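Local coordinates for nitrate regulatory protein (Klebsiella oxytoca, PDB 4AKK), which binds the leader RNA of the nasF operon at its factor-independent terminator in response to nitrate or nitrite, bringing about transcription antitermination, at residues F42-A45 with R46-K50; L101-E104 with Q105-R108; A120-A123 with L124-I128; F234-F237 with Q238-Q242. All blocks are in the same frame, centred on the assembly; numbering follows the deposited sequence.

Contact 1. Residues F42-A45 with R46-K50; sequences FARA and RRLQK
R44 and L48 meet one helical turn apart on helix 37-52, where methyl CD1 of L48 sits over one face of the R44 guanidinium, 3.6 Å from R44 NE. The two side chains pass at a slant. With CG anti to the backbone N (chi1 176°) and the chain extended as far as NE, R44 carries its planar group out to that methyl. The R47 side chain behaves differently: bent at chi3 (-76°), it doubles back, so that R47 NH2 comes within 3.5 Å of the A43 CB methyl while the A43 carbonyl oxygen lies over a face of the guanidinium. R46 CG lies 3.1 Å from F42 O.

Polar bonding within the contact belongs to the main chain. R46 N donates to F42 O with an N-H...O angle of 173°, and R47, L48 and Q49 repeat the i to i+4 step to A43, R44 and A45, the last at 2.8 Å between Q49 N and A45 O.

The second subunit takes up other groups: its A120 O accepts from the R44 guanidinium, and the ring of its W126 meets F42 edge-to-face. R44 thus offers the flat face of its guanidinium to a methyl of its own helix and its N-H groups to the second subunit.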
ATOM      1  N   PHE A  42       3.183  10.573 -24.649  1.00 51.81           N
ATOM      2  CA  PHE A  42       3.936   9.324 -24.727  1.00 53.34           C
ATOM      3  C   PHE A  42       5.357   9.564 -25.204  1.00 55.07           C
ATOM      4  O   PHE A  42       6.284   8.887 -24.777  1.00 56.48           O
ATOM      5  CB  PHE A  42       3.251   8.327 -25.659  1.00 49.77           C
ATOM      6  CG  PHE A  42       2.104   7.594 -25.028  1.00 56.60           C
ATOM      7  CD1 PHE A  42       2.268   6.910 -23.835  1.00 58.82           C
ATOM      8  CD2 PHE A  42       0.853   7.584 -25.629  1.00 64.76           C
ATOM      9  CE1 PHE A  42       1.208   6.231 -23.254  1.00 55.55           C
ATOM     10  CE2 PHE A  42      -0.210   6.903 -25.052  1.00 59.87           C
ATOM     11  CZ  PHE A  42      -0.031   6.227 -23.865  1.00 56.45           C
ATOM     12  N   ALA A  43       5.527  10.532 -26.095  1.00 57.54           N
ATOM     13  CA  ALA A  43       6.851  10.854 -26.613  1.00 59.09           C
ATOM     14  C   ALA A  43       7.741  11.441 -25.526  1.00 55.74           C
ATOM     15  O   ALA A  43       8.923  11.112 -25.440  1.00 61.03           O
ATOM     16  CB  ALA A  43       6.749  11.810 -27.795  1.00 61.83           C
ATOM     17  N   ARG A  44       7.181  12.312 -24.696  1.00 52.85           N
ATOM     18  CA  ARG A  44       7.962  12.894 -23.611  1.00 57.23           C
ATOM     19  C   ARG A  44       8.306  11.856 -22.542  1.00 50.63           C
ATOM     20  O   ARG A  44       9.406  11.863 -21.996  1.00 54.65           O
ATOM     21  CB  ARG A  44       7.253  14.092 -22.979  1.00 49.38           C
ATOM     22  CG  ARG A  44       8.010  14.633 -21.783  1.00 51.67           C
ATOM     23  CD  ARG A  44       7.306  15.788 -21.119  1.00 56.79           C
ATOM     24  NE  ARG A  44       7.893  16.086 -19.816  1.00 57.99           N
ATOM     25  CZ  ARG A  44       9.091  16.642 -19.644  1.00 64.15           C
ATOM     26  NH1 ARG A  44       9.840  16.955 -20.696  1.00 63.84           N
ATOM     27  NH2 ARG A  44       9.546  16.879 -18.420  1.00 52.30           N
ATOM     28  N   ALA A  45       7.364  10.967 -22.244  1.00 48.14           N
ATOM     29  CA  ALA A  45       7.623   9.901 -21.283  1.00 48.78           C
ATOM     30  C   ALA A  45       8.802   9.046 -21.736  1.00 49.84           C
ATOM     31  O   ALA A  45       9.771   8.880 -20.998  1.00 49.41           O
ATOM     32  CB  ALA A  45       6.392   9.040 -21.076  1.00 40.36           C
ATOM     33  N   ARG A  46       8.716   8.517 -22.953  1.00 51.94           N
ATOM     34  CA  ARG A  46       9.767   7.667 -23.497  1.00 52.07           C
ATOM     35  C   ARG A  46      11.085   8.402 -23.462  1.00 52.57           C
ATOM     36  O   ARG A  46      12.110   7.839 -23.091  1.00 48.61           O
ATOM     37  CB  ARG A  46       9.468   7.272 -24.944  1.00 59.35           C
ATOM     38  CG  ARG A  46       8.204   6.461 -25.164  1.00 63.20           C
ATOM     39  CD  ARG A  46       7.983   6.232 -26.666  1.00 76.87           C
ATOM     40  NE  ARG A  46       8.213   7.455 -27.440  1.00 80.74           N
ATOM     41  CZ  ARG A  46       9.369   7.775 -28.022  1.00 81.48           C
ATOM     42  NH1 ARG A  46      10.410   6.954 -27.937  1.00 76.51           N
ATOM     43  NH2 ARG A  46       9.485   8.915 -28.693  1.00 80.11           N
ATOM     44  N   ARG A  47      11.058   9.669 -23.861  1.00 51.48           N
ATOM     45  CA  ARG A  47      12.267  10.476 -23.861  1.00 51.89           C
ATOM     46  C   ARG A  47      12.852  10.630 -22.456  1.00 52.73           C
ATOM     47  O   ARG A  47      14.064  10.526 -22.273  1.00 51.25           O
ATOM     48  CB  ARG A  47      12.023  11.831 -24.533  1.00 59.42           C
ATOM     49  CG  ARG A  47      11.908  11.726 -26.057  1.00 65.26           C
ATOM     50  CD  ARG A  47      11.986  13.089 -26.743  1.00 72.48           C
ATOM     51  NE  ARG A  47      10.747  13.852 -26.605  1.00 74.29           N
ATOM     52  CZ  ARG A  47       9.795  13.913 -27.532  1.00 69.41           C
ATOM     53  NH1 ARG A  47       9.937  13.258 -28.679  1.00 70.64           N
ATOM     54  NH2 ARG A  47       8.699  14.630 -27.311  1.00 67.25           N
ATOM     55  N   LEU A  48      11.996  10.855 -21.462  1.00 52.84           N
ATOM     56  CA  LEU A  48      12.464  10.974 -20.080  1.00 49.34           C
ATOM     57  C   LEU A  48      13.044   9.651 -19.598  1.00 53.15           C
ATOM     58  O   LEU A  48      14.092   9.615 -18.953  1.00 51.83           O
ATOM     59  CB  LEU A  48      11.328  11.412 -19.153  1.00 51.56           C
ATOM     60  CG  LEU A  48      11.002  12.904 -19.128  1.00 55.21           C
ATOM     61  CD1 LEU A  48       9.617  13.146 -18.555  1.00 48.12           C
ATOM     62  CD2 LEU A  48      12.065  13.665 -18.341  1.00 49.39           C
ATOM     63  N   GLN A  49      12.359   8.561 -19.922  1.00 52.57           N
ATOM     64  CA  GLN A  49      12.823   7.240 -19.537  1.00 48.75           C
ATOM     65  C   GLN A  49      14.190   6.944 -20.141  1.00 54.59           C
ATOM     66  O   GLN A  49      15.087   6.426 -19.459  1.00 52.16           O
ATOM     67  CB  GLN A  49      11.811   6.178 -19.956  1.00 47.32           C
ATOM     68  CG  GLN A  49      12.334   4.760 -19.817  1.00 48.84           C
ATOM     69  CD  GLN A  49      11.229   3.724 -19.846  1.00 52.15           C
ATOM     70  OE1 GLN A  49      10.004   4.162 -19.579  1.00 53.73           O
ATOM     71  NE2 GLN A  49      11.472   2.543 -20.104  1.00 53.70           N
ATOM     72  N   LYS A  50      14.345   7.274 -21.420  1.00 49.20           N
ATOM     73  CA  LYS A  50      15.623   7.114 -22.117  1.00 53.72           C
ATOM     74  C   LYS A  50      16.745   7.818 -21.371  1.00 54.53           C
ATOM     75  O   LYS A  50      17.838   7.278 -21.228  1.00 55.40           O
ATOM     76  CB  LYS A  50      15.539   7.674 -23.542  1.00 55.87           C
ATOM     77  CG  LYS A  50      15.270   6.641 -24.624  1.00 64.14           C
ATOM     78  CD  LYS A  50      16.541   5.879 -24.981  1.00 67.58           C
ATOM     79  CE  LYS A  50      16.332   4.946 -26.174  1.00 84.52           C
ATOM     80  NZ  LYS A  50      16.223   5.681 -27.470  1.00 90.50           N
TER

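Contact 2. Residues L101-E104 with Q105-R108; sequences LVDE and QLTR. With EDO (1,2-ethanediol), chain E.
V102 and L106 lie side by side and point the same way, the i to i+4 pairing of a regular alpha-helix, here helix 92-117 of the NIT nitrate-sensing domain. Their nearest atoms, V102 CG1 and L106 CD1, are 4.2 Å apart. This apolar strip packs on helix 138-147, where both residues rest on L138, while L101, Q105 and R108 touch helix 56-85.

E104 and Q105 also run alongside each other, although they are adjacent in sequence. The glutamate extends beyond CG, whereas the glutamine bends at chi2 (-55°); carboxylate and amide end with their planes 49° apart. They are not in direct bonding contact, since E104 OE2 stays 3.8 Å from Q105 NE2. That bend instead carries the amide to a water, which accepts from Q105 NE2 at 2.8 Å and donates to L101 O. The oxygen of L101 therefore has two donors, the water and its helical partner, Q105 N.

D103 O is likewise gripped twice, by one residue. T107 N and T107 OG1 approach from opposite faces of the carbonyl plane, with T107 OG1 at 3.2 Å from D103 O, and the hydroxyl lies beside its own backbone N (chi1 -58°), which turns it back along the helix. The last step, R108 N to E104 O, is weak.

On the D103 carboxylate, OD1 forms a salt bridge with R142 of helix 138-147 and also accepts from O1 of a 1,2-ethanediol, probably from the crystallisation liquor, at 2.7 Å; that same O1 is 3.3 Å from L106 CD1.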
ATOM      1  N   LEU A 101      35.502  -5.504   8.317  1.00 43.22           N
ATOM      2  CA  LEU A 101      34.749  -5.685   7.079  1.00 44.77           C
ATOM      3  C   LEU A 101      33.698  -4.601   6.874  1.00 42.02           C
ATOM      4  O   LEU A 101      33.492  -4.119   5.756  1.00 41.80           O
ATOM      5  CB  LEU A 101      34.086  -7.057   7.064  1.00 42.63           C
ATOM      6  CG  LEU A 101      35.078  -8.215   7.016  1.00 48.17           C
ATOM      7  CD1 LEU A 101      34.333  -9.527   6.890  1.00 42.87           C
ATOM      8  CD2 LEU A 101      36.045  -8.025   5.854  1.00 49.05           C
ATOM      9  N   VAL A 102      33.023  -4.232   7.958  1.00 41.80           N
ATOM     10  CA  VAL A 102      32.040  -3.162   7.915  1.00 37.00           C
ATOM     11  C   VAL A 102      32.709  -1.852   7.492  1.00 39.39           C
ATOM     12  O   VAL A 102      32.211  -1.124   6.632  1.00 39.57           O
ATOM     13  CB  VAL A 102      31.388  -2.958   9.301  1.00 40.59           C
ATOM     14  CG1 VAL A 102      30.730  -1.601   9.375  1.00 31.77           C
ATOM     15  CG2 VAL A 102      30.397  -4.090   9.626  1.00 33.57           C
ATOM     16  N   ASP A 103      33.840  -1.548   8.115  1.00 38.20           N
ATOM     17  CA  ASP A 103      34.551  -0.306   7.825  1.00 43.39           C
ATOM     18  C   ASP A 103      34.976  -0.260   6.357  1.00 39.52           C
ATOM     19  O   ASP A 103      34.920   0.786   5.710  1.00 40.28           O
ATOM     20  CB  ASP A 103      35.772  -0.180   8.736  1.00 45.79           C
ATOM     21  CG  ASP A 103      35.393   0.076  10.178  1.00 50.22           C
ATOM     22  OD1 ASP A 103      34.212   0.405  10.432  1.00 53.53           O
ATOM     23  OD2 ASP A 103      36.274  -0.041  11.056  1.00 52.83           O
ATOM     24  N   GLU A 104      35.400  -1.409   5.849  1.00 36.68           N
ATOM     25  CA  GLU A 104      35.738  -1.568   4.441  1.00 42.53           C
ATOM     26  C   GLU A 104      34.535  -1.305   3.535  1.00 45.12           C
ATOM     27  O   GLU A 104      34.658  -0.626   2.510  1.00 43.38           O
ATOM     28  CB  GLU A 104      36.293  -2.971   4.202  1.00 46.74           C
ATOM     29  CG  GLU A 104      36.249  -3.460   2.762  1.00 58.27           C
ATOM     30  CD  GLU A 104      36.859  -4.843   2.616  1.00 62.59           C
ATOM     31  OE1 GLU A 104      37.776  -5.163   3.403  1.00 71.66           O
ATOM     32  OE2 GLU A 104      36.422  -5.610   1.729  1.00 68.18           O
ATOM     33  N   GLN A 105      33.370  -1.831   3.907  1.00 40.48           N
ATOM     34  CA  GLN A 105      32.168  -1.588   3.111  1.00 36.51           C
ATOM     35  C   GLN A 105      31.639  -0.154   3.250  1.00 34.48           C
ATOM     36  O   GLN A 105      31.063   0.391   2.313  1.00 39.58           O
ATOM     37  CB  GLN A 105      31.064  -2.600   3.444  1.00 39.53           C
ATOM     38  CG  GLN A 105      31.428  -4.040   3.115  1.00 44.00           C
ATOM     39  CD  GLN A 105      31.840  -4.228   1.663  1.00 51.51           C
ATOM     40  OE1 GLN A 105      31.465  -3.442   0.789  1.00 47.26           O
ATOM     41  NE2 GLN A 105      32.617  -5.276   1.401  1.00 51.37           N
ATOM     42  N   LEU A 106      31.822   0.452   4.418  1.00 38.53           N
ATOM     43  CA  LEU A 106      31.387   1.830   4.632  1.00 35.79           C
ATOM     44  C   LEU A 106      32.042   2.759   3.620  1.00 37.05           C
ATOM     45  O   LEU A 106      31.403   3.647   3.049  1.00 37.76           O
ATOM     46  CB  LEU A 106      31.738   2.288   6.047  1.00 37.40           C
ATOM     47  CG  LEU A 106      30.672   2.084   7.125  1.00 41.79           C
ATOM     48  CD1 LEU A 106      31.214   2.477   8.508  1.00 40.16           C
ATOM     49  CD2 LEU A 106      29.406   2.860   6.782  1.00 36.08           C
ATOM     50  N   THR A 107      33.339   2.559   3.429  1.00 37.38           N
ATOM     51  CA  THR A 107      34.100   3.292   2.432  1.00 39.59           C
ATOM     52  C   THR A 107      33.479   3.152   1.049  1.00 36.05           C
ATOM     53  O   THR A 107      33.274   4.142   0.353  1.00 39.43           O
ATOM     54  CB  THR A 107      35.541   2.765   2.377  1.00 41.82           C
ATOM     55  OG1 THR A 107      36.132   2.899   3.672  1.00 40.97           O
ATOM     56  CG2 THR A 107      36.368   3.534   1.345  1.00 37.36           C
ATOM     57  N   ARG A 108      33.196   1.915   0.650  1.00 31.75           N
ATOM     58  CA  ARG A 108      32.579   1.661  -0.642  1.00 33.89           C
ATOM     59  C   ARG A 108      31.175   2.273  -0.720  1.00 38.91           C
ATOM     60  O   ARG A 108      30.774   2.784  -1.763  1.00 42.03           O
ATOM     61  CB  ARG A 108      32.499   0.162  -0.906  1.00 37.31           C
ATOM     62  CG  ARG A 108      33.853  -0.533  -1.123  1.00 50.79           C
ATOM     63  CD  ARG A 108      33.685  -2.049  -1.055  1.00 51.96           C
ATOM     64  NE  ARG A 108      34.794  -2.780  -1.660  1.00 68.27           N
ATOM     65  CZ  ARG A 108      34.783  -3.250  -2.907  1.00 80.11           C
ATOM     66  NH1 ARG A 108      33.719  -3.062  -3.682  1.00 71.12           N
ATOM     67  NH2 ARG A 108      35.835  -3.906  -3.382  1.00 81.98           N
TER
HETATM   68  C1  EDO E1394      33.143   3.304  12.115  1.00 62.75           C
HETATM   69  O1  EDO E1394      33.533   3.029  10.762  1.00 59.53           O
HETATM   70  C2  EDO E1394      32.450   4.661  12.211  1.00 61.43           C
HETATM   71  O2  EDO E1394      32.458   5.107  13.579  1.00 55.42           O
HETATM   72  O   HOH W   1      34.122  -5.697   3.673  1.00 53.75           O

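Contact 3. Residues A120-A123 with L124-I128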
ATOM      1  N   ALA A 120      19.462  12.739  -6.972  1.00 52.21           N
ATOM      2  CA  ALA A 120      18.637  12.365  -5.827  1.00 44.99           C
ATOM      3  C   ALA A 120      17.439  13.287  -5.594  1.00 43.60           C
ATOM      4  O   ALA A 120      17.597  14.496  -5.432  1.00 45.81           O
ATOM      5  CB  ALA A 120      19.491  12.296  -4.580  1.00 39.89           C
ATOM      6  N   SER A 121      16.244  12.705  -5.572  1.00 41.61           N
ATOM      7  CA  SER A 121      15.046  13.430  -5.173  1.00 38.22           C
ATOM      8  C   SER A 121      15.162  13.858  -3.718  1.00 41.91           C
ATOM      9  O   SER A 121      15.992  13.340  -2.969  1.00 39.41           O
ATOM     10  CB  SER A 121      13.820  12.537  -5.309  1.00 39.06           C
ATOM     11  OG  SER A 121      13.871  11.501  -4.342  1.00 40.19           O
ATOM     12  N   SER A 122      14.316  14.801  -3.322  1.00 42.70           N
ATOM     13  CA  SER A 122      14.272  15.271  -1.949  1.00 45.40           C
ATOM     14  C   SER A 122      14.055  14.119  -0.964  1.00 39.41           C
ATOM     15  O   SER A 122      14.717  14.041   0.062  1.00 36.22           O
ATOM     16  CB  SER A 122      13.174  16.329  -1.788  1.00 43.50           C
ATOM     17  OG  SER A 122      13.111  16.783  -0.446  1.00 53.25           O
ATOM     18  N   ALA A 123      13.129  13.222  -1.276  1.00 37.41           N
ATOM     19  CA  ALA A 123      12.872  12.101  -0.380  1.00 33.99           C
ATOM     20  C   ALA A 123      14.083  11.159  -0.261  1.00 32.51           C
ATOM     21  O   ALA A 123      14.393  10.674   0.828  1.00 31.52           O
ATOM     22  CB  ALA A 123      11.624  11.349  -0.824  1.00 35.18           C
ATOM     23  N   LEU A 124      14.786  10.915  -1.365  1.00 33.22           N
ATOM     24  CA  LEU A 124      15.989  10.075  -1.324  1.00 34.60           C
ATOM     25  C   LEU A 124      17.076  10.718  -0.471  1.00 32.58           C
ATOM     26  O   LEU A 124      17.755  10.051   0.315  1.00 30.70           O
ATOM     27  CB  LEU A 124      16.521   9.782  -2.733  1.00 35.78           C
ATOM     28  CG  LEU A 124      17.691   8.796  -2.775  1.00 40.27           C
ATOM     29  CD1 LEU A 124      17.256   7.426  -2.239  1.00 33.84           C
ATOM     30  CD2 LEU A 124      18.247   8.675  -4.196  1.00 42.59           C
ATOM     31  N   CYS A 125      17.237  12.025  -0.621  1.00 32.63           N
ATOM     32  CA  CYS A 125      18.138  12.772   0.249  1.00 30.76           C
ATOM     33  C   CYS A 125      17.830  12.559   1.725  1.00 35.61           C
ATOM     34  O   CYS A 125      18.747  12.360   2.538  1.00 35.69           O
ATOM     35  CB  CYS A 125      18.089  14.260  -0.073  1.00 33.77           C
ATOM     36  SG  CYS A 125      18.713  14.670  -1.721  1.00 41.52           S
ATOM     37  N   TRP A 126      16.548  12.620   2.081  1.00 35.03           N
ATOM     38  CA  TRP A 126      16.153  12.413   3.477  1.00 34.14           C
ATOM     39  C   TRP A 126      16.501  10.998   3.964  1.00 33.51           C
ATOM     40  O   TRP A 126      17.000  10.823   5.074  1.00 36.40           O
ATOM     41  CB  TRP A 126      14.662  12.697   3.675  1.00 33.31           C
ATOM     42  CG  TRP A 126      14.343  14.135   3.973  1.00 41.24           C
ATOM     43  CD1 TRP A 126      14.199  15.150   3.069  1.00 43.34           C
ATOM     44  CD2 TRP A 126      14.107  14.714   5.265  1.00 41.83           C
ATOM     45  NE1 TRP A 126      13.893  16.324   3.716  1.00 38.40           N
ATOM     46  CE2 TRP A 126      13.831  16.085   5.064  1.00 44.98           C
ATOM     47  CE3 TRP A 126      14.103  14.209   6.569  1.00 42.85           C
ATOM     48  CZ2 TRP A 126      13.551  16.959   6.123  1.00 40.05           C
ATOM     49  CZ3 TRP A 126      13.822  15.080   7.620  1.00 46.04           C
ATOM     50  CH2 TRP A 126      13.552  16.437   7.387  1.00 36.95           C
ATOM     51  N   ARG A 127      16.238   9.994   3.133  1.00 30.58           N
ATOM     52  CA  ARG A 127      16.534   8.615   3.507  1.00 32.70           C
ATOM     53  C   ARG A 127      18.027   8.449   3.735  1.00 32.69           C
ATOM     54  O   ARG A 127      18.462   7.862   4.725  1.00 33.23           O
ATOM     55  CB  ARG A 127      16.076   7.642   2.418  1.00 31.54           C
ATOM     56  CG  ARG A 127      14.570   7.508   2.280  1.00 36.78           C
ATOM     57  CD  ARG A 127      13.925   6.847   3.496  1.00 37.53           C
ATOM     58  NE  ARG A 127      12.498   6.609   3.270  1.00 42.29           N
ATOM     59  CZ  ARG A 127      11.641   6.198   4.201  1.00 41.61           C
ATOM     60  NH1 ARG A 127      12.056   5.974   5.444  1.00 48.26           N
ATOM     61  NH2 ARG A 127      10.360   6.023   3.895  1.00 46.47           N
ATOM     62  N   ILE A 128      18.812   8.974   2.800  1.00 32.84           N
ATOM     63  CA  ILE A 128      20.263   8.903   2.881  1.00 29.61           C
ATOM     64  C   ILE A 128      20.800   9.661   4.104  1.00 28.93           C
ATOM     65  O   ILE A 128      21.665   9.160   4.816  1.00 31.74           O
ATOM     66  CB  ILE A 128      20.905   9.414   1.570  1.00 36.02           C
ATOM     67  CG1 ILE A 128      20.596   8.438   0.427  1.00 33.66           C
ATOM     68  CG2 ILE A 128      22.416   9.581   1.730  1.00 33.45           C
ATOM     69  CD1 ILE A 128      20.788   9.024  -0.948  1.00 31.74           C
TER
HETATM   70  O   HOH W   2      12.990  18.668   1.720  1.00 54.64           O
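The hydroxyl of S121 stands between its own backbone N and carbonyl carbon (chi1 68°), a rotation that points OG forward to the first turn of the helix, where S121 OG accepts from L124 N at 3.2 Å with an N-H...O angle of 161°. In L124, CG lies anti to the backbone N (chi1 -174°), and the branch swings L124 CD2 back to the CB methyl of A120, 3.8 Å away. The sulfur of C125 reaches the same methyl, so A120 CB is touched by both residues.

S121 is the N-cap of helix 122-134, and its side chain takes up an amide that has no carbonyl one turn earlier in the helix to receive it. The main-chain ladder then begins: C125 N donates to S121 O, and W126 N and R127 N follow to S122 O and A123 O. D175 OD2 is also hydrogen-bonded to S121 OG, so the capping hydroxyl has a second partner.

A little further along, the indole of W126 presents its edge to the first turn. W126 CD1 is 3.2 Å from S122 O, which lies in the ring plane, and a water in that plane accepts from W126 NE1 at 3.2 Å while hydrogen-bonding S122 OG at 2.9 Å. S122 OG also forms a weak hydrogen bond with A45 O of the second subunit, and W126 packs on Q338 of that subunit.

Contact 4. Residues F234-F237 with Q238-Q242; sequences FDSF and QALAQ
F237 and A241 close the C-terminal end of helix 217-240, in the NIT domain, and the carbonyl of F237 shows how a helix end can satisfy one acceptor twice. A241 N donates to F237 O at 2.9 Å, while L240 N reaches the same F237 O at 3.2 Å from well above the carbonyl plane. L240 N is itself shared, because it also makes a weak bond to S236 O. Upstream the pattern is the ordinary one: Q238 N goes to F234 O and A239 N to D235 O, the latter with an N-H...O angle of 164°. A241 is the first residue to leave helical backbone angles, and Q242 then takes the N-cap position of helix 243-252, where its N donates to Q245 OE1.

Among the side chains, the S236 hydroxyl is satisfied by a hydrogen bond between S236 OG and S191 OG of helix 180-212; S236 OG also has L240 CD1 at 3.8 Å. The F237 ring and the Q238 amide have planes 35° apart, with F237 CD2 3.8 Å from Q238 CG, and the ring meets F192 and F249 edge-to-face. On the A241 side, F237 CE1 is 3.5 Å from A241 CB.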
ATOM      1  N   PHE A 234       9.477 -12.938   1.574  1.00 32.13           N
ATOM      2  CA  PHE A 234       9.914 -13.950   0.604  1.00 32.07           C
ATOM      3  C   PHE A 234       8.820 -14.303  -0.417  1.00 37.45           C
ATOM      4  O   PHE A 234       9.124 -14.681  -1.544  1.00 37.28           O
ATOM      5  CB  PHE A 234      10.487 -15.207   1.287  1.00 30.95           C
ATOM      6  CG  PHE A 234      11.779 -14.954   2.057  1.00 34.89           C
ATOM      7  CD1 PHE A 234      12.923 -14.496   1.408  1.00 32.34           C
ATOM      8  CD2 PHE A 234      11.842 -15.168   3.425  1.00 29.16           C
ATOM      9  CE1 PHE A 234      14.102 -14.252   2.116  1.00 34.71           C
ATOM     10  CE2 PHE A 234      13.032 -14.930   4.147  1.00 32.81           C
ATOM     11  CZ  PHE A 234      14.159 -14.470   3.486  1.00 32.33           C
ATOM     12  N   ASP A 235       7.555 -14.170  -0.027  1.00 35.98           N
ATOM     13  CA  ASP A 235       6.460 -14.311  -0.983  1.00 41.02           C
ATOM     14  C   ASP A 235       6.536 -13.212  -2.026  1.00 34.30           C
ATOM     15  O   ASP A 235       6.367 -13.465  -3.208  1.00 36.28           O
ATOM     16  CB  ASP A 235       5.092 -14.286  -0.303  1.00 33.46           C
ATOM     17  CG  ASP A 235       4.829 -15.531   0.537  1.00 42.70           C
ATOM     18  OD1 ASP A 235       5.673 -16.455   0.541  1.00 49.14           O
ATOM     19  OD2 ASP A 235       3.771 -15.577   1.204  1.00 45.04           O
ATOM     20  N   SER A 236       6.783 -11.986  -1.589  1.00 35.05           N
ATOM     21  CA  SER A 236       6.986 -10.902  -2.532  1.00 34.90           C
ATOM     22  C   SER A 236       8.197 -11.165  -3.447  1.00 36.88           C
ATOM     23  O   SER A 236       8.106 -10.988  -4.666  1.00 37.20           O
ATOM     24  CB  SER A 236       7.103  -9.562  -1.810  1.00 40.20           C
ATOM     25  OG  SER A 236       7.525  -8.554  -2.708  1.00 40.52           O
ATOM     26  N   PHE A 237       9.313 -11.609  -2.876  1.00 34.39           N
ATOM     27  CA  PHE A 237      10.493 -11.937  -3.690  1.00 28.69           C
ATOM     28  C   PHE A 237      10.165 -12.974  -4.771  1.00 39.77           C
ATOM     29  O   PHE A 237      10.567 -12.825  -5.921  1.00 38.05           O
ATOM     30  CB  PHE A 237      11.671 -12.432  -2.835  1.00 32.71           C
ATOM     31  CG  PHE A 237      12.662 -13.271  -3.604  1.00 34.88           C
ATOM     32  CD1 PHE A 237      13.579 -12.677  -4.464  1.00 31.91           C
ATOM     33  CD2 PHE A 237      12.652 -14.657  -3.497  1.00 35.75           C
ATOM     34  CE1 PHE A 237      14.474 -13.444  -5.191  1.00 30.01           C
ATOM     35  CE2 PHE A 237      13.550 -15.436  -4.227  1.00 34.54           C
ATOM     36  CZ  PHE A 237      14.459 -14.831  -5.071  1.00 26.36           C
ATOM     37  N   GLN A 238       9.434 -14.019  -4.396  1.00 38.12           N
ATOM     38  CA  GLN A 238       9.128 -15.107  -5.312  1.00 40.81           C
ATOM     39  C   GLN A 238       8.184 -14.672  -6.413  1.00 37.40           C
ATOM     40  O   GLN A 238       8.353 -15.057  -7.556  1.00 41.12           O
ATOM     41  CB  GLN A 238       8.549 -16.302  -4.562  1.00 47.93           C
ATOM     42  CG  GLN A 238       9.536 -16.911  -3.576  1.00 54.34           C
ATOM     43  CD  GLN A 238       9.096 -18.268  -3.074  1.00 64.43           C
ATOM     44  OE1 GLN A 238       8.708 -18.419  -1.911  1.00 56.49           O
ATOM     45  NE2 GLN A 238       9.148 -19.268  -3.953  1.00 64.87           N
ATOM     46  N   ALA A 239       7.191 -13.864  -6.071  1.00 36.22           N
ATOM     47  CA  ALA A 239       6.289 -13.338  -7.081  1.00 38.40           C
ATOM     48  C   ALA A 239       7.018 -12.459  -8.100  1.00 40.22           C
ATOM     49  O   ALA A 239       6.631 -12.405  -9.261  1.00 44.33           O
ATOM     50  CB  ALA A 239       5.144 -12.567  -6.431  1.00 38.49           C
ATOM     51  N   LEU A 240       8.082 -11.785  -7.683  1.00 34.51           N
ATOM     52  CA  LEU A 240       8.665 -10.754  -8.539  1.00 37.22           C
ATOM     53  C   LEU A 240       9.965 -11.119  -9.212  1.00 36.78           C
ATOM     54  O   LEU A 240      10.380 -10.445 -10.152  1.00 38.62           O
ATOM     55  CB  LEU A 240       8.873  -9.464  -7.762  1.00 36.17           C
ATOM     56  CG  LEU A 240       7.578  -8.759  -7.373  1.00 40.45           C
ATOM     57  CD1 LEU A 240       7.893  -7.626  -6.425  1.00 36.32           C
ATOM     58  CD2 LEU A 240       6.858  -8.259  -8.628  1.00 37.91           C
ATOM     59  N   ALA A 241      10.617 -12.171  -8.736  1.00 39.83           N
ATOM     60  CA  ALA A 241      11.935 -12.523  -9.252  1.00 40.69           C
ATOM     61  C   ALA A 241      11.848 -13.342 -10.537  1.00 42.02           C
ATOM     62  O   ALA A 241      10.769 -13.762 -10.949  1.00 38.82           O
ATOM     63  CB  ALA A 241      12.754 -13.261  -8.193  1.00 35.69           C
ATOM     64  N   GLN A 242      12.998 -13.566 -11.163  1.00 43.84           N
ATOM     65  CA  GLN A 242      13.057 -14.337 -12.398  1.00 43.75           C
ATOM     66  C   GLN A 242      13.137 -15.824 -12.080  1.00 42.15           C
ATOM     67  O   GLN A 242      13.646 -16.210 -11.028  1.00 42.99           O
ATOM     68  CB  GLN A 242      14.259 -13.890 -13.236  1.00 41.87           C
ATOM     69  CG  GLN A 242      14.206 -12.405 -13.616  1.00 44.35           C
ATOM     70  CD  GLN A 242      13.017 -12.075 -14.513  1.00 54.96           C
ATOM     71  OE1 GLN A 242      12.778 -12.755 -15.513  1.00 56.78           O
ATOM     72  NE2 GLN A 242      12.266 -11.031 -14.157  1.00 48.15           N
TER

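Overall arrangement
The four contacts follow one another along the chain, and none touches another within it. Contacts 2, 3 and 4 fall in the NIT nitrate-sensing range; contact 2 lies on helix 92-117 and contact 3 on the next helix, their centres about 22 Å apart and nearest atoms about 10 Å. Contact 4 is about 26 Å from contact 3, centre to centre. Contacts 1 and 3 are related by the dimer: about 23 Å apart within one chain, between centres, each meets the other's counterpart on the second subunit. The N-terminal helix of one copy thereby packs on the start of helix 122-134 of the other, whereas contacts 2 and 4 touch no other chain.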